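Local coordinates for NS3-like protein (PDB 6M40) that probably unwinds RNA using the energy of ATP hydrolysis, as the NS3-like helicase of Alongshan virus, at residues N47-A59 and L85-Y99. Numbering follows the deposited sequence.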
loop_
_atom_site.group_PDB
_atom_site.type_symbol
_atom_site.label_atom_id
_atom_site.label_comp_id
_atom_site.label_asym_id
_atom_site.label_seq_id
_atom_site.Cartn_x
_atom_site.Cartn_y
_atom_site.Cartn_z
ATOM N N ASN A 47 -22.547 4.904 -16.655
ATOM C CA ASN A 47 -22.748 6.349 -16.616
ATOM C C ASN A 47 -21.689 7.105 -15.824
ATOM O O ASN A 47 -21.475 8.290 -16.086
ATOM C CB ASN A 47 -24.112 6.685 -16.000
ATOM C CG ASN A 47 -25.266 6.051 -16.743
ATOM O OD1 ASN A 47 -25.191 5.808 -17.948
ATOM N ND2 ASN A 47 -26.352 5.783 -16.022
ATOM N N ARG A 48 -21.066 6.479 -14.830
ATOM C CA ARG A 48 -19.938 7.065 -14.122
ATOM C C ARG A 48 -18.831 6.025 -14.011
ATOM O O ARG A 48 -19.096 4.820 -14.002
ATOM C CB ARG A 48 -20.308 7.540 -12.708
ATOM C CG ARG A 48 -21.440 8.537 -12.639
ATOM C CD ARG A 48 -21.441 9.258 -11.295
ATOM N NE ARG A 48 -22.379 10.376 -11.276
ATOM C CZ ARG A 48 -22.459 11.275 -10.303
ATOM N NH1 ARG A 48 -21.655 11.202 -9.252
ATOM N NH2 ARG A 48 -23.345 12.254 -10.383
ATOM N N VAL A 49 -17.589 6.491 -13.907
ATOM C CA VAL A 49 -16.454 5.603 -13.683
ATOM C C VAL A 49 -15.556 6.206 -12.615
ATOM O O VAL A 49 -15.106 7.350 -12.742
ATOM C CB VAL A 49 -15.638 5.339 -14.963
ATOM C CG1 VAL A 49 -14.313 4.681 -14.599
ATOM C CG2 VAL A 49 -16.426 4.471 -15.921
ATOM N N TYR A 50 -15.274 5.424 -11.582
ATOM C CA TYR A 50 -14.449 5.860 -10.466
ATOM C C TYR A 50 -13.041 5.326 -10.648
ATOM O O TYR A 50 -12.860 4.159 -11.002
ATOM C CB TYR A 50 -15.050 5.386 -9.143
ATOM C CG TYR A 50 -16.246 6.209 -8.726
ATOM C CD1 TYR A 50 -17.513 5.971 -9.257
ATOM C CD2 TYR A 50 -16.108 7.234 -7.806
ATOM C CE1 TYR A 50 -18.606 6.739 -8.871
ATOM C CE2 TYR A 50 -17.195 8.004 -7.418
ATOM C CZ TYR A 50 -18.435 7.751 -7.952
ATOM O OH TYR A 50 -19.496 8.527 -7.555
ATOM N N VAL A 51 -12.052 6.188 -10.448
ATOM C CA VAL A 51 -10.651 5.825 -10.605
ATOM C C VAL A 51 -9.963 6.039 -9.268
ATOM O O VAL A 51 -10.103 7.106 -8.661
ATOM C CB VAL A 51 -9.972 6.650 -11.715
ATOM C CG1 VAL A 51 -8.530 6.189 -11.898
ATOM C CG2 VAL A 51 -10.746 6.529 -13.027
ATOM N N ALA A 52 -9.220 5.036 -8.811
ATOM C CA ALA A 52 -8.638 5.104 -7.481
ATOM C C ALA A 52 -7.243 4.497 -7.472
ATOM O O ALA A 52 -6.957 3.517 -8.170
ATOM C CB ALA A 52 -9.504 4.400 -6.434
ATOM N N GLY A 53 -6.387 5.090 -6.655
ATOM C CA GLY A 53 -5.042 4.615 -6.465
ATOM C C GLY A 53 -4.608 4.788 -5.028
ATOM O O GLY A 53 -5.145 5.609 -4.283
ATOM N N PRO A 54 -3.607 4.042 -4.631
ATOM C CA PRO A 54 -3.281 3.943 -3.204
ATOM C C PRO A 54 -3.049 5.288 -2.533
ATOM O O PRO A 54 -3.847 5.699 -1.686
ATOM C CB PRO A 54 -2.017 3.075 -3.202
ATOM C CG PRO A 54 -1.422 3.252 -4.581
ATOM C CD PRO A 54 -2.584 3.422 -5.498
ATOM N N THR A 55 -1.980 5.984 -2.886
ATOM C CA THR A 55 -1.671 7.272 -2.282
ATOM C C THR A 55 -2.167 8.407 -3.178
ATOM O O THR A 55 -2.597 8.196 -4.313
ATOM C CB THR A 55 -0.167 7.378 -2.005
ATOM O OG1 THR A 55 0.151 8.691 -1.524
ATOM C CG2 THR A 55 0.634 7.064 -3.251
ATOM N N ARG A 56 -2.134 9.630 -2.638
ATOM C CA ARG A 56 -2.675 10.767 -3.379
ATOM C C ARG A 56 -1.834 11.098 -4.606
ATOM O O ARG A 56 -2.370 11.555 -5.623
ATOM C CB ARG A 56 -2.781 11.996 -2.475
ATOM C CG ARG A 56 -3.985 11.985 -1.558
ATOM C CD ARG A 56 -4.381 13.384 -1.111
ATOM N NE ARG A 56 -3.694 13.836 0.097
ATOM C CZ ARG A 56 -3.909 13.337 1.312
ATOM N NH1 ARG A 56 -4.771 12.342 1.484
ATOM N NH2 ARG A 56 -3.249 13.824 2.354
ATOM N N VAL A 57 -0.522 10.874 -4.534
ATOM C CA VAL A 57 0.347 11.244 -5.646
ATOM C C VAL A 57 -0.020 10.454 -6.895
ATOM O O VAL A 57 0.031 10.978 -8.013
ATOM C CB VAL A 57 1.827 11.054 -5.259
ATOM C CG1 VAL A 57 2.170 11.920 -4.050
ATOM C CG2 VAL A 57 2.124 9.594 -4.991
ATOM N N VAL A 58 -0.392 9.184 -6.732
ATOM C CA VAL A 58 -0.877 8.421 -7.878
ATOM C C VAL A 58 -2.220 8.965 -8.336
ATOM O O VAL A 58 -2.516 9.001 -9.535
ATOM C CB VAL A 58 -0.971 6.922 -7.537
ATOM C CG1 VAL A 58 -1.576 6.145 -8.708
ATOM C CG2 VAL A 58 0.405 6.363 -7.173
ATOM N N ALA A 59 -3.056 9.396 -7.389
ATOM C CA ALA A 59 -4.345 9.970 -7.754
ATOM C C ALA A 59 -4.156 11.244 -8.567
ATOM O O ALA A 59 -4.873 11.479 -9.548
ATOM C CB ALA A 59 -5.172 10.234 -6.495
ATOM N N LEU A 85 -22.069 18.272 -10.311
ATOM C CA LEU A 85 -22.196 16.861 -10.650
ATOM C C LEU A 85 -20.929 16.441 -11.383
ATOM O O LEU A 85 -20.041 17.264 -11.601
ATOM C CB LEU A 85 -23.450 16.616 -11.495
ATOM C CG LEU A 85 -24.094 15.233 -11.354
ATOM C CD1 LEU A 85 -24.558 14.959 -9.925
ATOM C CD2 LEU A 85 -25.260 15.086 -12.327
ATOM N N ALA A 86 -20.837 15.165 -11.756
ATOM C CA ALA A 86 -19.619 14.640 -12.362
ATOM C C ALA A 86 -19.938 13.352 -13.113
ATOM O O ALA A 86 -21.046 12.821 -13.032
ATOM C CB ALA A 86 -18.540 14.392 -11.302
ATOM N N ARG A 87 -18.937 12.856 -13.849
ATOM C CA ARG A 87 -19.059 11.604 -14.597
ATOM C C ARG A 87 -17.829 10.707 -14.534
ATOM O O ARG A 87 -17.945 9.528 -14.880
ATOM C CB ARG A 87 -19.371 11.884 -16.073
ATOM C CG ARG A 87 -20.849 11.838 -16.425
ATOM C CD ARG A 87 -21.081 11.401 -17.867
ATOM N NE ARG A 87 -20.559 12.351 -18.847
ATOM C CZ ARG A 87 -21.168 13.479 -19.194
ATOM N NH1 ARG A 87 -22.318 13.815 -18.631
ATOM N NH2 ARG A 87 -20.623 14.277 -20.100
ATOM N N VAL A 88 -16.663 11.203 -14.125
ATOM C CA VAL A 88 -15.475 10.379 -13.916
ATOM C C VAL A 88 -14.777 10.950 -12.688
ATOM O O VAL A 88 -14.267 12.073 -12.733
ATOM C CB VAL A 88 -14.524 10.371 -15.124
ATOM C CG1 VAL A 88 -13.113 10.007 -14.680
ATOM C CG2 VAL A 88 -15.012 9.396 -16.187
ATOM N N VAL A 89 -14.745 10.184 -11.600
ATOM C CA VAL A 89 -14.128 10.620 -10.352
ATOM C C VAL A 89 -12.809 9.882 -10.178
ATOM O O VAL A 89 -12.734 8.671 -10.413
ATOM C CB VAL A 89 -15.063 10.372 -9.150
ATOM C CG1 VAL A 89 -14.453 10.939 -7.869
ATOM C CG2 VAL A 89 -16.432 10.965 -9.412
ATOM N N VAL A 90 -11.771 10.605 -9.784
ATOM C CA VAL A 90 -10.511 10.000 -9.387
ATOM C C VAL A 90 -10.282 10.334 -7.923
ATOM O O VAL A 90 -10.505 11.471 -7.491
ATOM C CB VAL A 90 -9.321 10.477 -10.249
ATOM C CG1 VAL A 90 -9.532 10.113 -11.703
ATOM C CG2 VAL A 90 -9.112 11.964 -10.085
ATOM N N THR A 91 -9.819 9.348 -7.169
ATOM C CA THR A 91 -9.568 9.516 -5.749
ATOM C C THR A 91 -8.573 8.435 -5.340
ATOM O O THR A 91 -7.899 7.856 -6.194
ATOM C CB THR A 91 -10.898 9.474 -4.977
ATOM O OG1 THR A 91 -10.652 9.341 -3.572
ATOM C CG2 THR A 91 -11.792 8.345 -5.464
ATOM N N THR A 92 -8.449 8.193 -4.043
ATOM C CA THR A 92 -7.593 7.132 -3.534
ATOM C C THR A 92 -8.439 5.921 -3.155
ATOM O O THR A 92 -9.666 5.996 -3.060
ATOM C CB THR A 92 -6.801 7.626 -2.324
ATOM O OG1 THR A 92 -7.668 7.702 -1.182
ATOM C CG2 THR A 92 -6.237 9.001 -2.608
ATOM N N HIS A 93 -7.763 4.786 -2.952
ATOM C CA HIS A 93 -8.447 3.596 -2.456
ATOM C C HIS A 93 -9.248 3.925 -1.208
ATOM O O HIS A 93 -10.470 3.759 -1.167
ATOM C CB HIS A 93 -7.440 2.489 -2.147
ATOM C CG HIS A 93 -6.792 1.895 -3.362
ATOM N ND1 HIS A 93 -5.546 1.310 -3.325
ATOM C CD2 HIS A 93 -7.230 1.768 -4.638
ATOM C CE1 HIS A 93 -5.238 0.856 -4.526
ATOM N NE2 HIS A 93 -6.243 1.120 -5.341
ATOM N N GLN A 94 -8.554 4.399 -0.177
ATOM C CA GLN A 94 -9.187 4.712 1.094
ATOM C C GLN A 94 -10.466 5.524 0.902
ATOM O O GLN A 94 -11.556 5.060 1.250
ATOM C CB GLN A 94 -8.194 5.447 1.996
ATOM C CG GLN A 94 -8.351 5.112 3.479
ATOM C CD GLN A 94 -7.096 5.380 4.293
ATOM O OE1 GLN A 94 -5.996 5.534 3.755
ATOM N NE2 GLN A 94 -7.261 5.429 5.605
ATOM N N THR A 95 -10.370 6.731 0.346
ATOM C CA THR A 95 -11.558 7.576 0.407
ATOM C C THR A 95 -12.626 7.179 -0.608
ATOM O O THR A 95 -13.736 7.705 -0.539
ATOM C CB THR A 95 -11.239 9.075 0.236
ATOM O OG1 THR A 95 -10.968 9.399 -1.133
ATOM C CG2 THR A 95 -10.079 9.501 1.125
ATOM N N LEU A 96 -12.344 6.266 -1.536
ATOM C CA LEU A 96 -13.436 5.657 -2.284
ATOM C C LEU A 96 -14.198 4.683 -1.394
ATOM O O LEU A 96 -15.433 4.690 -1.354
ATOM C CB LEU A 96 -12.929 4.926 -3.523
ATOM C CG LEU A 96 -14.055 4.571 -4.521
ATOM C CD1 LEU A 96 -13.482 3.851 -5.701
ATOM C CD2 LEU A 96 -15.180 3.731 -3.939
ATOM N N LEU A 97 -13.473 3.808 -0.703
ATOM C CA LEU A 97 -14.117 2.925 0.253
ATOM C C LEU A 97 -14.996 3.736 1.193
ATOM O O LEU A 97 -16.181 3.431 1.379
ATOM C CB LEU A 97 -13.071 2.126 1.025
ATOM C CG LEU A 97 -13.648 1.047 1.941
ATOM C CD1 LEU A 97 -14.456 0.055 1.127
ATOM C CD2 LEU A 97 -12.558 0.343 2.720
ATOM N N ARG A 98 -14.437 4.795 1.770
ATOM C CA ARG A 98 -15.200 5.617 2.693
ATOM C C ARG A 98 -16.461 6.161 2.043
ATOM O O ARG A 98 -17.446 6.417 2.737
ATOM C CB ARG A 98 -14.325 6.757 3.199
ATOM C CG ARG A 98 -15.017 7.641 4.230
ATOM C CD ARG A 98 -14.129 8.806 4.626
ATOM N NE ARG A 98 -14.735 9.597 5.689
ATOM C CZ ARG A 98 -14.346 10.820 6.031
ATOM N NH1 ARG A 98 -13.345 11.411 5.392
ATOM N NH2 ARG A 98 -14.963 11.460 7.011
ATOM N N TYR A 99 -16.457 6.331 0.722
ATOM C CA TYR A 99 -17.593 6.922 0.025
ATOM C C TYR A 99 -18.603 5.874 -0.423
ATOM O O TYR A 99 -19.797 6.006 -0.136
ATOM C CB TYR A 99 -17.091 7.745 -1.166
ATOM C CG TYR A 99 -18.152 8.178 -2.161
ATOM C CD1 TYR A 99 -19.053 9.199 -1.862
ATOM C CD2 TYR A 99 -18.240 7.576 -3.408
ATOM C CE1 TYR A 99 -20.014 9.601 -2.779
ATOM C CE2 TYR A 99 -19.199 7.963 -4.327
ATOM C CZ TYR A 99 -20.080 8.977 -4.010
ATOM O OH TYR A 99 -21.028 9.365 -4.929
#
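Tyr50 and Tyr99 meet where helix 93-102 packs on the sheet face carrying Tyr50 and Val89. Their rings are obliquely turned, planes 34° and centroids 5.8 Å apart, and Tyr99 OH donates to Tyr50 OH over 3.2 Å; the Tyr50 oxygen lies at the edge of the Tyr99 ring. With CG anti to its carbonyl carbon (chi1 -76°), Tyr50 runs alongside Val89, its CD2 3.6 Å from Val89 CB. Leu96 CD1 touches both Tyr50 CB and Ala52 CB. On the opposite face Val51 and Val90 point the same way, Val90 CG1 3.5 Å from Val51 CB. Arg48, extended from CG to NE, turns one guanidinium face to Ala86 O, with NE 3.3 Å away but too poorly angled for a hydrogen bond.

Six backbone bonds join the segments, from Val49 N to Arg87 O through to His93 N to Gly53 O. In the last, the donor sits 62° out of the carbonyl plane, where segment 85-99 turns from strand to helix. Thr92 caps that helix, OG1 accepting from Thr95 N at 3.3 Å, while its CG2 packs against Arg56 CG. The His93 ring lays one face over Gly53 and Pro54, with Gly53 CA 4.1 Å from its centroid in a CH-pi contact. Thr91 OG1 is hydrogen-bonded to Met75 O on strand 72-75.

Both strands are interior to the six-stranded parallel sheet of the P-loop NTPase-type DEAD domain. Backbone hydrogen bonds hold the strands together, apolar side chains pack on both faces, and the tyrosine hydroxyls add a side-chain polar tie beside the backbone bond at His93.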